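Local atomic coordinates of probable amino acid aminotransferase (Mycobacterium tuberculosis, PDB entry 6Q1S), a protein that is probably a class IV aminotransferase with a two-domain, fold type IV chain, and holds 4'-deoxy-4'-aminopyridoxal-5'-phosphate and 2-oxoglutaric acid in this model. Residues M3-T6 with E10-Q13; P17-D22 with A104-V109; D23-R28 with K151-A156; Q51-S56 with L91-S96; A160-A165 with E184-T189. All blocks are in the same frame, centred on the assembly; numbering follows the deposited sequence.

Contact 1: residues M3-T6 with E10-Q13; sequences MVVT and EILQ
Val4 to Thr6 and Glu10 to Leu12 run antiparallel, joined by a single beta bridge between Val5 and Ile11 (CA atoms 4.7 Å apart) and by one backbone hydrogen bond, Leu12 N to Val4 O at 3.1 Å with an angle of 164° at the hydrogen. The same carbonyl oxygen, Val4 O, also takes a CA-H contact from Ile11 CA at 3.5 Å. The side chains then sort onto two faces. On one of them Leu12 comes up to the strand: its CD1 meets Val4 CG1 at 3.6 Å and Thr6 CG2 at 3.7 Å, so a single methyl fills the step between two alternate residues. Val4 can offer CG1 there because that methyl stands opposite the backbone N (chi1 -179°). Leu12 and Thr6 meet nearly at right angles. On the other face Val5 and Ile11 lie side by side and point the same way, with Val5 CG2 against Ile11 CG1 at 3.7 Å. Strand 3-6 is an outermost strand of its sheet within this chain and pairs with strand 106-113, through Met3 with Val111 and Val5 with Val109. Helix 67-84 packs over the face of Val5 and Ile11, with Ala77 against Val5 and Val76 and Arg80 against Ile11. Val4 and Leu12 rest on Leu18, and Val4 also reaches Ala21 of the second subunit.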
# COMPACT_ATOMS: atom_id res chain seq x y z
N MET B 3 -8.14 15.71 16.22
CA MET B 3 -7.50 15.72 17.52
C MET B 3 -6.43 14.64 17.56
O MET B 3 -6.65 13.51 17.10
CB MET B 3 -8.51 15.49 18.65
CG MET B 3 -9.64 16.50 18.69
SD MET B 3 -10.87 16.16 19.97
CE MET B 3 -10.49 14.46 20.39
N VAL B 4 -5.27 14.97 18.12
CA VAL B 4 -4.10 14.10 18.13
C VAL B 4 -3.64 13.92 19.57
O VAL B 4 -3.55 14.89 20.33
CB VAL B 4 -2.95 14.66 17.27
CG1 VAL B 4 -1.77 13.71 17.27
CG2 VAL B 4 -3.43 14.93 15.86
N VAL B 5 -3.34 12.67 19.94
CA VAL B 5 -2.85 12.33 21.27
C VAL B 5 -1.65 11.41 21.11
O VAL B 5 -1.79 10.27 20.63
CB VAL B 5 -3.94 11.67 22.13
CG1 VAL B 5 -3.34 11.18 23.44
CG2 VAL B 5 -5.07 12.65 22.40
N THR B 6 -0.48 11.89 21.50
CA THR B 6 0.75 11.11 21.45
C THR B 6 0.80 10.12 22.61
O THR B 6 0.05 10.23 23.59
CB THR B 6 1.97 12.03 21.47
OG1 THR B 6 2.01 12.75 22.70
CG2 THR B 6 1.92 13.01 20.30
N GLU B 10 -0.33 13.71 25.90
CA GLU B 10 -0.70 15.12 25.82
C GLU B 10 -1.35 15.40 24.47
O GLU B 10 -0.96 14.82 23.44
CB GLU B 10 0.52 16.04 26.05
CG GLU B 10 1.21 15.87 27.40
CD GLU B 10 2.04 14.60 27.47
OE1 GLU B 10 1.98 13.82 26.50
OE2 GLU B 10 2.73 14.39 28.49
N ILE B 11 -2.31 16.32 24.47
CA ILE B 11 -3.13 16.60 23.30
C ILE B 11 -2.53 17.75 22.51
O ILE B 11 -2.36 18.86 23.03
CB ILE B 11 -4.57 16.92 23.72
CG1 ILE B 11 -5.21 15.75 24.49
CG2 ILE B 11 -5.41 17.29 22.50
CD1 ILE B 11 -5.07 15.83 25.99
N LEU B 12 -2.21 17.48 21.25
CA LEU B 12 -1.48 18.41 20.41
C LEU B 12 -2.41 19.50 19.88
O LEU B 12 -3.60 19.28 19.65
CB LEU B 12 -0.82 17.67 19.25
CG LEU B 12 0.02 16.45 19.63
CD1 LEU B 12 0.80 15.96 18.43
CD2 LEU B 12 0.96 16.77 20.79
N GLN B 13 -1.83 20.68 19.69
CA GLN B 13 -2.59 21.85 19.25
C GLN B 13 -3.17 21.64 17.86
O GLN B 13 -2.44 21.21 16.95
CB GLN B 13 -1.69 23.08 19.25
CG GLN B 13 -1.12 23.46 20.61
CD GLN B 13 -0.30 24.73 20.55
OE1 GLN B 13 -0.13 25.32 19.48
NE2 GLN B 13 0.23 25.15 21.69

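Contact 2: residues P17-D22 with A104-V109; sequences PLLHAD and APTAYV
Leu18 and Leu19, in the loop between strand 3-6 and helix 24-27, both reach the ring of Tyr108 on strand 106-113 of the antiparallel sheet but use it differently. Leu18 sets its CD2 methyl over one face, 3.6 Å above the ring plane and displaced toward the rim; the line from CD2 to the ring centroid is 21° off the normal, a CH-pi contact. The extended first torsion of Leu18 (CG opposite the backbone N, chi1 174°) carries the methyl out to the ring. Leu19 crosses the tyrosine at about a right angle. Its CD2 wedges between Tyr108 CE1, at 3.6 Å, and Thr106 CG2, at 3.7 Å, while Leu19 CD1 comes within 3.8 Å of Tyr108 OH. Thr106 turns its methyl rather than its hydroxyl to the leucine, because CG2 lies opposite the backbone N and OG1 sits beside it; OG1 is hydrogen-bonded to Asp23. Tyr108 OH likewise bonds beyond the contact, to Ala21 O of the second subunit. The two segments thus meet through apolar and CH-pi contacts, with no polar bond between them, and the threonine and tyrosine hydroxyls are satisfied by other partners, one across the dimer interface.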
# COMPACT_ATOMS: atom_id res chain seq x y z
N PRO B 17 1.40 20.71 12.29
CA PRO B 17 1.88 19.43 11.75
C PRO B 17 2.56 18.59 12.82
O PRO B 17 3.20 19.11 13.74
CB PRO B 17 2.88 19.86 10.67
CG PRO B 17 2.61 21.31 10.42
CD PRO B 17 2.11 21.85 11.72
N LEU B 18 2.39 17.28 12.69
CA LEU B 18 3.03 16.31 13.59
C LEU B 18 4.13 15.50 12.92
O LEU B 18 5.15 15.24 13.55
CB LEU B 18 1.98 15.36 14.17
CG LEU B 18 2.54 14.21 15.01
CD1 LEU B 18 3.28 14.75 16.22
CD2 LEU B 18 1.43 13.27 15.44
N LEU B 19 3.94 15.13 11.66
CA LEU B 19 4.84 14.19 10.99
C LEU B 19 5.83 14.93 10.11
O LEU B 19 5.49 15.94 9.48
CB LEU B 19 4.04 13.20 10.15
CG LEU B 19 2.84 12.61 10.88
CD1 LEU B 19 1.85 12.00 9.90
CD2 LEU B 19 3.30 11.57 11.89
N HIS B 20 7.06 14.43 10.08
CA HIS B 20 8.09 14.98 9.22
C HIS B 20 7.90 14.50 7.79
O HIS B 20 7.15 13.56 7.51
CB HIS B 20 9.47 14.58 9.74
CG HIS B 20 9.78 15.13 11.10
ND1 HIS B 20 10.63 16.20 11.30
CD2 HIS B 20 9.35 14.76 12.33
CE1 HIS B 20 10.71 16.47 12.59
NE2 HIS B 20 9.94 15.61 13.24
N ALA B 21 8.59 15.17 6.86
CA ALA B 21 8.45 14.85 5.45
C ALA B 21 9.07 13.50 5.10
O ALA B 21 8.76 12.95 4.04
CB ALA B 21 9.08 15.94 4.59
N ASP B 22 9.93 12.96 5.96
CA ASP B 22 10.61 11.70 5.70
C ASP B 22 10.08 10.56 6.56
O ASP B 22 10.74 9.51 6.65
CB ASP B 22 12.12 11.86 5.91
CG ASP B 22 12.46 12.47 7.25
OD1 ASP B 22 13.66 12.57 7.58
OD2 ASP B 22 11.53 12.83 8.00
N ALA B 104 13.38 5.48 16.43
CA ALA B 104 12.11 5.51 17.14
C ALA B 104 10.95 5.43 16.14
O ALA B 104 10.91 6.21 15.18
CB ALA B 104 12.00 6.78 17.97
N PRO B 105 10.01 4.51 16.33
CA PRO B 105 8.84 4.47 15.45
C PRO B 105 7.84 5.56 15.80
O PRO B 105 7.77 6.04 16.93
CB PRO B 105 8.26 3.08 15.72
CG PRO B 105 8.68 2.76 17.11
CD PRO B 105 10.03 3.40 17.29
N THR B 106 7.06 5.95 14.79
CA THR B 106 6.03 6.96 14.95
C THR B 106 4.74 6.31 15.45
O THR B 106 4.32 5.28 14.91
CB THR B 106 5.77 7.70 13.64
OG1 THR B 106 7.01 8.22 13.13
CG2 THR B 106 4.80 8.85 13.85
N ALA B 107 4.14 6.89 16.48
CA ALA B 107 2.95 6.32 17.09
C ALA B 107 2.09 7.43 17.68
O ALA B 107 2.59 8.22 18.48
CB ALA B 107 3.33 5.31 18.18
N TYR B 108 0.82 7.49 17.28
CA TYR B 108 -0.09 8.46 17.86
C TYR B 108 -1.52 7.97 17.70
O TYR B 108 -1.80 7.01 16.99
CB TYR B 108 0.09 9.85 17.24
CG TYR B 108 -0.19 9.95 15.76
CD1 TYR B 108 0.80 9.71 14.82
CD2 TYR B 108 -1.46 10.30 15.30
CE1 TYR B 108 0.55 9.81 13.47
CE2 TYR B 108 -1.72 10.40 13.95
CZ TYR B 108 -0.71 10.15 13.04
OH TYR B 108 -0.98 10.25 11.69
N VAL B 109 -2.43 8.66 18.39
CA VAL B 109 -3.85 8.35 18.40
C VAL B 109 -4.61 9.55 17.88
O VAL B 109 -4.31 10.70 18.24
CB VAL B 109 -4.32 7.97 19.82
CG1 VAL B 109 -5.84 8.01 19.92
CG2 VAL B 109 -3.80 6.60 20.21

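Contact 3: residues D23-R28 with K151-A156; sequences DLAAVR and KTLSYA. With PMP (4'-deoxy-4'-aminopyridoxal-5'-phosphate), chain G.
In the loop whose Leu153 meets Ala25, the ring of Tyr155 points its edge at PMP: O3 of PMP lies in the ring plane, 2.4 Å from Tyr155 OH, a hydrogen bond in which either oxygen could be the donor, though its length is shorter than usual and so doubtful in detail. Phe33 meets the same tyrosine ring edge-to-face. The loop supplies Lys151 and Tyr155 to the PMP pocket of what is, by family, a fold type IV aminotransferase, and packs against the short helix 24-27. Lys151, its chain extended and turned only at the last torsion (chi4 48°), brings NZ to PMP O3 at 3.2 Å, a weak hydrogen bond. Further along, Thr152 OG1 accepts from Ser154 N at 3.2 Å, an ST turn across Thr152-Ser154. Across the contact the joint is slight: Leu153 CD1 against Ala25 CB at 3.8 Å. Ser154 OG also approaches Arg28 O, but bonds Gly29 O and Ala156 N of the second subunit, so the loop takes part in the dimer interface. On the helix side Asp23 is the N-cap. Its backbone O accepts from both Ala26 N and Val27 N, and its carboxylate also reaches Ser96 and Thr106. The capping bond itself runs from Ala25 N to Asp23 OD1, 3.0 Å and 163° at the hydrogen, using the anti lone pair of that oxygen.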
# COMPACT_ATOMS: atom_id res chain seq x y z
N ASP B 23 8.92 10.73 7.19
CA ASP B 23 8.32 9.64 7.94
C ASP B 23 7.91 8.53 6.99
O ASP B 23 7.29 8.79 5.95
CB ASP B 23 7.12 10.13 8.75
CG ASP B 23 6.68 9.15 9.81
OD1 ASP B 23 6.15 8.08 9.45
OD2 ASP B 23 6.88 9.43 11.01
N LEU B 24 8.27 7.29 7.32
CA LEU B 24 8.03 6.18 6.41
C LEU B 24 6.55 5.89 6.20
O LEU B 24 6.20 5.21 5.23
CB LEU B 24 8.74 4.93 6.93
CG LEU B 24 10.26 4.97 6.72
CD1 LEU B 24 10.96 4.04 7.70
CD2 LEU B 24 10.60 4.62 5.28
N ALA B 25 5.67 6.40 7.07
CA ALA B 25 4.24 6.28 6.82
C ALA B 25 3.83 7.07 5.59
O ALA B 25 2.91 6.65 4.87
CB ALA B 25 3.45 6.76 8.04
N ALA B 26 4.48 8.19 5.33
CA ALA B 26 4.10 9.06 4.22
C ALA B 26 4.84 8.73 2.93
O ALA B 26 4.25 8.80 1.85
CB ALA B 26 4.35 10.52 4.60
N VAL B 27 6.12 8.38 3.01
CA VAL B 27 6.88 8.15 1.79
C VAL B 27 6.69 6.73 1.27
O VAL B 27 6.81 6.49 0.06
CB VAL B 27 8.37 8.47 2.00
CG1 VAL B 27 8.56 9.95 2.32
CG2 VAL B 27 8.95 7.60 3.11
N ARG B 28 6.40 5.77 2.15
CA ARG B 28 6.27 4.38 1.72
C ARG B 28 5.06 3.66 2.32
O ARG B 28 4.92 2.46 2.09
CB ARG B 28 7.55 3.60 2.01
CG ARG B 28 8.77 4.15 1.29
CD ARG B 28 8.87 3.52 -0.10
NE ARG B 28 9.99 4.04 -0.89
CZ ARG B 28 11.27 3.74 -0.69
NH1 ARG B 28 11.62 2.92 0.29
NH2 ARG B 28 12.20 4.28 -1.47
N LYS B 151 -2.95 -5.22 8.84
CA LYS B 151 -3.67 -3.98 8.56
C LYS B 151 -2.66 -2.85 8.51
O LYS B 151 -2.34 -2.22 9.52
CB LYS B 151 -4.74 -3.73 9.62
CG LYS B 151 -5.76 -2.68 9.24
CD LYS B 151 -6.78 -2.49 10.36
CE LYS B 151 -7.66 -1.29 10.09
NZ LYS B 151 -8.17 -1.30 8.69
N THR B 152 -2.13 -2.59 7.32
CA THR B 152 -1.08 -1.60 7.14
C THR B 152 -1.67 -0.27 6.69
O THR B 152 -2.84 -0.15 6.35
CB THR B 152 -0.05 -2.08 6.11
OG1 THR B 152 -0.60 -1.97 4.79
CG2 THR B 152 0.32 -3.53 6.37
N LEU B 153 -0.82 0.76 6.71
CA LEU B 153 -1.18 2.09 6.25
C LEU B 153 -1.16 2.21 4.73
O LEU B 153 -1.40 3.31 4.22
CB LEU B 153 -0.25 3.13 6.86
CG LEU B 153 -0.33 3.32 8.37
CD1 LEU B 153 0.86 4.10 8.88
CD2 LEU B 153 -1.62 4.03 8.72
N SER B 154 -0.86 1.14 4.01
CA SER B 154 -0.74 1.19 2.55
C SER B 154 -2.08 0.78 1.94
O SER B 154 -2.26 -0.32 1.42
CB SER B 154 0.40 0.29 2.08
OG SER B 154 1.65 0.85 2.44
N TYR B 155 -3.03 1.72 1.97
CA TYR B 155 -4.40 1.46 1.55
C TYR B 155 -4.76 2.14 0.24
O TYR B 155 -5.94 2.38 -0.02
CB TYR B 155 -5.37 1.89 2.65
CG TYR B 155 -5.87 0.74 3.50
CD1 TYR B 155 -4.98 -0.15 4.08
CD2 TYR B 155 -7.23 0.55 3.71
CE1 TYR B 155 -5.43 -1.20 4.86
CE2 TYR B 155 -7.69 -0.50 4.48
CZ TYR B 155 -6.78 -1.37 5.05
OH TYR B 155 -7.24 -2.42 5.82
N ALA B 156 -3.77 2.45 -0.60
CA ALA B 156 -4.07 3.14 -1.85
C ALA B 156 -4.92 2.28 -2.78
O ALA B 156 -5.86 2.79 -3.41
CB ALA B 156 -2.78 3.56 -2.55
N1 PMP G . -11.03 -6.09 5.95
C2 PMP G . -10.29 -5.00 5.66
C2A PMP G . -9.35 -5.02 4.47
C3 PMP G . -10.38 -3.78 6.49
O3 PMP G . -9.64 -2.67 6.22
C4 PMP G . -11.31 -3.81 7.64
C4A PMP G . -11.48 -2.62 8.55
N4A PMP G . -11.99 -1.47 7.78
C5 PMP G . -12.07 -5.06 7.86
C6 PMP G . -11.88 -6.13 6.99
C5A PMP G . -13.04 -5.17 9.01
O4P PMP G . -12.33 -5.13 10.24
P PMP G . -13.00 -4.49 11.56
O1P PMP G . -13.32 -3.05 11.28
O2P PMP G . -14.25 -5.26 11.89
O3P PMP G . -12.02 -4.59 12.71

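Contact 4: residues Q51-S56 with L91-S96; sequences QRLTQS and LRLIYS. With PMP (4'-deoxy-4'-aminopyridoxal-5'-phosphate), chain G.
Leu53 of helix 46-59 meets Leu93 and Tyr95 of strand 89-96, while the residue before it, Arg52, binds the phosphate of PMP. Arg52 bends at chi3 (83°) and sets its guanidinium edge-on to the phosphate: NH2 bonds PMP O3P at 2.9 Å, and NH1 reaches the same oxygen at 3.0 Å, more weakly. Glu34 forms a salt bridge with NE, and NH1 also bonds Arg216 O, so the group is held from several directions. Next, Leu53, with CG opposite its backbone N (chi1 -178°), brings CD2 obliquely to Leu93 CD1 at 4.2 Å and CD1 to Tyr95 CB at 4.5 Å, a loose, purely apolar packing. A turn after Arg52, Ser56 doubles up on Arg52 O: its OG bonds there at 3.0 Å from above the carbonyl plane, beside the helical bond from Ser56 N. The chemistry thus splits by helix face: apolar side chains lie between helix 46-59 and strand 89-96, and the neighbouring arginine meets the phosphate through two N-H bonds to one oxygen, one of them weak, probably aided by charge.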
# COMPACT_ATOMS: atom_id res chain seq x y z
N GLN B 51 -4.89 -6.14 20.22
CA GLN B 51 -4.38 -7.48 19.96
C GLN B 51 -4.01 -7.63 18.49
O GLN B 51 -2.94 -8.15 18.15
CB GLN B 51 -5.40 -8.53 20.38
CG GLN B 51 -5.41 -8.82 21.87
CD GLN B 51 -6.49 -9.80 22.27
OE1 GLN B 51 -7.28 -10.25 21.44
NE2 GLN B 51 -6.54 -10.13 23.56
N ARG B 52 -4.89 -7.19 17.59
CA ARG B 52 -4.58 -7.22 16.17
C ARG B 52 -3.47 -6.24 15.83
O ARG B 52 -2.65 -6.51 14.93
CB ARG B 52 -5.84 -6.91 15.36
CG ARG B 52 -5.65 -6.94 13.86
CD ARG B 52 -6.99 -6.96 13.17
NE ARG B 52 -7.54 -5.61 13.05
CZ ARG B 52 -8.78 -5.34 12.63
NH1 ARG B 52 -9.59 -6.33 12.28
NH2 ARG B 52 -9.20 -4.09 12.55
N LEU B 53 -3.41 -5.09 16.51
CA LEU B 53 -2.31 -4.16 16.31
C LEU B 53 -0.98 -4.79 16.68
O LEU B 53 0.03 -4.57 16.00
CB LEU B 53 -2.55 -2.89 17.13
CG LEU B 53 -1.49 -1.79 16.97
CD1 LEU B 53 -1.63 -1.12 15.62
CD2 LEU B 53 -1.61 -0.77 18.09
N THR B 54 -0.96 -5.58 17.76
CA THR B 54 0.27 -6.28 18.13
C THR B 54 0.66 -7.29 17.05
O THR B 54 1.85 -7.45 16.74
CB THR B 54 0.08 -6.98 19.48
OG1 THR B 54 -0.16 -5.99 20.49
CG2 THR B 54 1.32 -7.79 19.84
N GLN B 55 -0.33 -7.95 16.45
CA GLN B 55 -0.03 -8.93 15.41
C GLN B 55 0.42 -8.26 14.13
O GLN B 55 1.36 -8.73 13.47
CB GLN B 55 -1.26 -9.81 15.17
CG GLN B 55 -1.46 -10.87 16.23
CD GLN B 55 -0.38 -11.93 16.19
OE1 GLN B 55 0.25 -12.14 15.15
NE2 GLN B 55 -0.14 -12.59 17.32
N SER B 56 -0.23 -7.15 13.75
CA SER B 56 0.19 -6.42 12.56
C SER B 56 1.61 -5.90 12.71
O SER B 56 2.37 -5.85 11.74
CB SER B 56 -0.78 -5.27 12.27
OG SER B 56 -2.10 -5.75 12.07
N LEU B 91 -11.94 6.88 15.98
CA LEU B 91 -10.65 6.85 16.67
C LEU B 91 -9.71 5.91 15.93
O LEU B 91 -10.07 4.75 15.68
CB LEU B 91 -10.82 6.42 18.12
CG LEU B 91 -9.62 6.60 19.06
CD1 LEU B 91 -10.08 7.05 20.43
CD2 LEU B 91 -8.84 5.30 19.16
N ARG B 92 -8.52 6.40 15.59
CA ARG B 92 -7.56 5.62 14.82
C ARG B 92 -6.20 5.65 15.52
O ARG B 92 -5.79 6.68 16.05
CB ARG B 92 -7.41 6.16 13.39
CG ARG B 92 -8.45 5.62 12.42
CD ARG B 92 -8.43 6.37 11.09
NE ARG B 92 -8.64 7.81 11.23
CZ ARG B 92 -8.55 8.67 10.22
NH1 ARG B 92 -8.26 8.23 9.00
NH2 ARG B 92 -8.75 9.96 10.42
N LEU B 93 -5.53 4.50 15.52
CA LEU B 93 -4.19 4.35 16.07
C LEU B 93 -3.20 4.24 14.91
O LEU B 93 -3.25 3.28 14.15
CB LEU B 93 -4.09 3.11 16.96
CG LEU B 93 -5.35 2.74 17.73
CD1 LEU B 93 -5.19 1.38 18.39
CD2 LEU B 93 -5.64 3.80 18.76
N ILE B 94 -2.30 5.21 14.79
CA ILE B 94 -1.31 5.23 13.72
C ILE B 94 0.03 4.80 14.29
O ILE B 94 0.54 5.43 15.23
CB ILE B 94 -1.22 6.61 13.06
CG1 ILE B 94 -2.61 7.11 12.68
CG2 ILE B 94 -0.31 6.55 11.83
CD1 ILE B 94 -3.29 6.28 11.62
N TYR B 95 0.61 3.74 13.73
CA TYR B 95 1.87 3.17 14.22
C TYR B 95 2.76 2.94 13.01
O TYR B 95 2.59 1.96 12.27
CB TYR B 95 1.61 1.87 14.99
CG TYR B 95 2.82 1.31 15.70
CD1 TYR B 95 3.73 2.14 16.33
CD2 TYR B 95 3.03 -0.07 15.76
CE1 TYR B 95 4.84 1.62 16.98
CE2 TYR B 95 4.12 -0.60 16.41
CZ TYR B 95 5.02 0.25 17.02
OH TYR B 95 6.12 -0.28 17.68
N SER B 96 3.73 3.83 12.81
CA SER B 96 4.61 3.80 11.65
C SER B 96 6.03 3.45 12.07
O SER B 96 6.40 3.54 13.24
CB SER B 96 4.61 5.15 10.94
OG SER B 96 5.88 5.44 10.38
N1 PMP G . -11.03 -6.09 5.95
C2 PMP G . -10.29 -5.00 5.66
C2A PMP G . -9.35 -5.02 4.47
C3 PMP G . -10.38 -3.78 6.49
O3 PMP G . -9.64 -2.67 6.22
C4 PMP G . -11.31 -3.81 7.64
C4A PMP G . -11.48 -2.62 8.55
N4A PMP G . -11.99 -1.47 7.78
C5 PMP G . -12.07 -5.06 7.86
C6 PMP G . -11.88 -6.13 6.99
C5A PMP G . -13.04 -5.17 9.01
O4P PMP G . -12.33 -5.13 10.24
P PMP G . -13.00 -4.49 11.56
O1P PMP G . -13.32 -3.05 11.28
O2P PMP G . -14.25 -5.26 11.89
O3P PMP G . -12.02 -4.59 12.71

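Contact 5: residues A160-A165 with E184-T189; sequences AVLRHA and EGPRST. With PMP (4'-deoxy-4'-aminopyridoxal-5'-phosphate), chain G; AKG (2-oxoglutaric acid), chain H.
Leu162 and Pro186 mark the closest backbone approach, 7.4 Å between CA atoms, where a regular turn of helix 156-166 faces the loop 184-188, which leads into strand 189-194. That loop closes on itself through Gly185 N to Ser188 O and lines the PMP site of this fold type IV aminotransferase. Leu162 carries nearly all the packing. Its CD2 touches Pro186 CG at 3.7 Å, and its CD1 lies over one face of the Arg187 guanidinium, 3.3 Å above the plane toward the rim, with NH1 the nearest atom at 3.4 Å. The methyl thus covers one face while the edge stays in use: Arg187 NH1 bonds O4 of 2-oxoglutaric acid at 2.8 Å, in the guanidinium plane. Arg187 gets there from the cramped first torsion (chi1 60°), after which its chain runs straight out to NE. A long, weak ion pair links NE to Asp172. Val161 adds a looser touch on Pro186. Arg187 serves both ligands, since its backbone O accepts from PMP N4A at 2.8 Å. Further back in the loop, Glu184 OE2 stands 3.0 Å from PMP N1; the same oxygen accepts from Leu215 N.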
# COMPACT_ATOMS: atom_id res chain seq x y z
N ALA B 160 -8.77 2.91 -4.26
CA ALA B 160 -8.98 2.96 -5.71
C ALA B 160 -10.05 1.96 -6.14
O ALA B 160 -10.84 2.25 -7.05
CB ALA B 160 -7.67 2.68 -6.44
N VAL B 161 -10.10 0.79 -5.50
CA VAL B 161 -11.12 -0.20 -5.82
C VAL B 161 -12.51 0.35 -5.49
O VAL B 161 -13.47 0.14 -6.23
CB VAL B 161 -10.84 -1.51 -5.06
CG1 VAL B 161 -12.08 -2.39 -5.02
CG2 VAL B 161 -9.68 -2.26 -5.72
N LEU B 162 -12.62 1.09 -4.38
CA LEU B 162 -13.90 1.68 -4.02
C LEU B 162 -14.30 2.78 -5.00
O LEU B 162 -15.47 2.93 -5.34
CB LEU B 162 -13.85 2.22 -2.59
CG LEU B 162 -13.87 1.18 -1.48
CD1 LEU B 162 -13.49 1.80 -0.15
CD2 LEU B 162 -15.24 0.52 -1.40
N ARG B 163 -13.32 3.58 -5.46
CA ARG B 163 -13.62 4.60 -6.45
C ARG B 163 -14.01 3.98 -7.79
O ARG B 163 -14.85 4.54 -8.50
CB ARG B 163 -12.41 5.53 -6.63
CG ARG B 163 -12.20 6.49 -5.47
CD ARG B 163 -11.17 7.56 -5.84
NE ARG B 163 -9.94 6.98 -6.35
CZ ARG B 163 -8.90 6.64 -5.58
NH1 ARG B 163 -8.95 6.83 -4.27
NH2 ARG B 163 -7.81 6.11 -6.13
N HIS B 164 -13.41 2.84 -8.13
CA HIS B 164 -13.77 2.15 -9.36
C HIS B 164 -15.23 1.71 -9.33
O HIS B 164 -15.95 1.86 -10.33
CB HIS B 164 -12.85 0.94 -9.57
CG HIS B 164 -13.28 0.02 -10.66
ND1 HIS B 164 -14.04 -1.11 -10.42
CD2 HIS B 164 -13.06 0.04 -12.00
CE1 HIS B 164 -14.27 -1.74 -11.56
NE2 HIS B 164 -13.69 -1.06 -12.53
N ALA B 165 -15.69 1.19 -8.19
CA ALA B 165 -17.08 0.77 -8.08
C ALA B 165 -18.02 1.97 -7.98
O ALA B 165 -19.19 1.86 -8.38
CB ALA B 165 -17.26 -0.13 -6.86
N GLU B 184 -13.04 -10.87 1.04
CA GLU B 184 -13.46 -9.84 1.98
C GLU B 184 -13.80 -8.59 1.18
O GLU B 184 -13.78 -8.58 -0.05
CB GLU B 184 -12.38 -9.56 3.02
CG GLU B 184 -11.11 -8.96 2.44
CD GLU B 184 -10.05 -8.68 3.49
OE1 GLU B 184 -8.90 -8.36 3.11
OE2 GLU B 184 -10.36 -8.77 4.70
N GLY B 185 -14.12 -7.51 1.90
CA GLY B 185 -14.26 -6.22 1.29
C GLY B 185 -12.99 -5.41 1.42
O GLY B 185 -12.11 -5.72 2.24
N PRO B 186 -12.86 -4.35 0.62
CA PRO B 186 -11.69 -3.46 0.76
C PRO B 186 -11.63 -2.74 2.09
O PRO B 186 -10.58 -2.18 2.43
CB PRO B 186 -11.85 -2.48 -0.41
CG PRO B 186 -13.31 -2.52 -0.74
CD PRO B 186 -13.74 -3.93 -0.48
N ARG B 187 -12.73 -2.72 2.85
CA ARG B 187 -12.73 -2.07 4.16
C ARG B 187 -13.69 -2.75 5.13
O ARG B 187 -14.10 -2.12 6.11
CB ARG B 187 -13.09 -0.58 4.02
CG ARG B 187 -14.46 -0.33 3.40
CD ARG B 187 -14.74 1.15 3.28
NE ARG B 187 -15.95 1.43 2.51
CZ ARG B 187 -16.22 2.60 1.94
NH1 ARG B 187 -15.37 3.61 2.06
NH2 ARG B 187 -17.34 2.77 1.26
N SER B 188 -14.05 -4.01 4.90
CA SER B 188 -15.06 -4.66 5.72
C SER B 188 -14.92 -6.17 5.61
O SER B 188 -14.17 -6.69 4.77
CB SER B 188 -16.47 -4.23 5.30
OG SER B 188 -16.60 -4.25 3.89
N THR B 189 -15.65 -6.87 6.48
CA THR B 189 -15.68 -8.32 6.53
C THR B 189 -17.02 -8.81 5.99
O THR B 189 -18.07 -8.25 6.32
CB THR B 189 -15.47 -8.83 7.96
OG1 THR B 189 -14.18 -8.40 8.43
CG2 THR B 189 -15.55 -10.35 8.01
N1 PMP G . -11.03 -6.09 5.95
C2 PMP G . -10.29 -5.00 5.66
C2A PMP G . -9.35 -5.02 4.47
C3 PMP G . -10.38 -3.78 6.49
O3 PMP G . -9.64 -2.67 6.22
C4 PMP G . -11.31 -3.81 7.64
C4A PMP G . -11.48 -2.62 8.55
N4A PMP G . -11.99 -1.47 7.78
C5 PMP G . -12.07 -5.06 7.86
C6 PMP G . -11.88 -6.13 6.99
C5A PMP G . -13.04 -5.17 9.01
O4P PMP G . -12.33 -5.13 10.24
P PMP G . -13.00 -4.49 11.56
O1P PMP G . -13.32 -3.05 11.28
O2P PMP G . -14.25 -5.26 11.89
O3P PMP G . -12.02 -4.59 12.71
C1 AKG H . -14.87 2.50 7.15
O1 AKG H . -15.57 2.78 6.15
O2 AKG H . -15.37 2.31 8.27
C2 AKG H . -13.42 2.41 6.99
O5 AKG H . -12.84 1.38 7.32
C3 AKG H . -12.64 3.56 6.41
C4 AKG H . -12.57 3.42 4.89
C5 AKG H . -12.89 4.73 4.23
O3 AKG H . -13.03 5.74 4.95
O4 AKG H . -13.01 4.76 2.98

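In the fold
Contacts 1, 2 and 4 share one antiparallel sheet: Val5 N bonds Val109 O at 2.8 Å between contacts 1 and 2, and Tyr108 O bonds Ile94 N at 2.9 Å between 2 and 4. Contact 3 joins this group through Asp23, whose OD1 lies 2.8 Å from Ser96 OG of contact 4. Contacts 3, 4 and 5 all reach PMP, from the Tyr155, Arg52 and Arg187 sides; the centres of 4 and 5 lie about 20 Å apart, on opposite sides of the chain's centre. Contact 1 lies farthest from contact 5, about 30 Å between centres. Each of the five touches the second subunit.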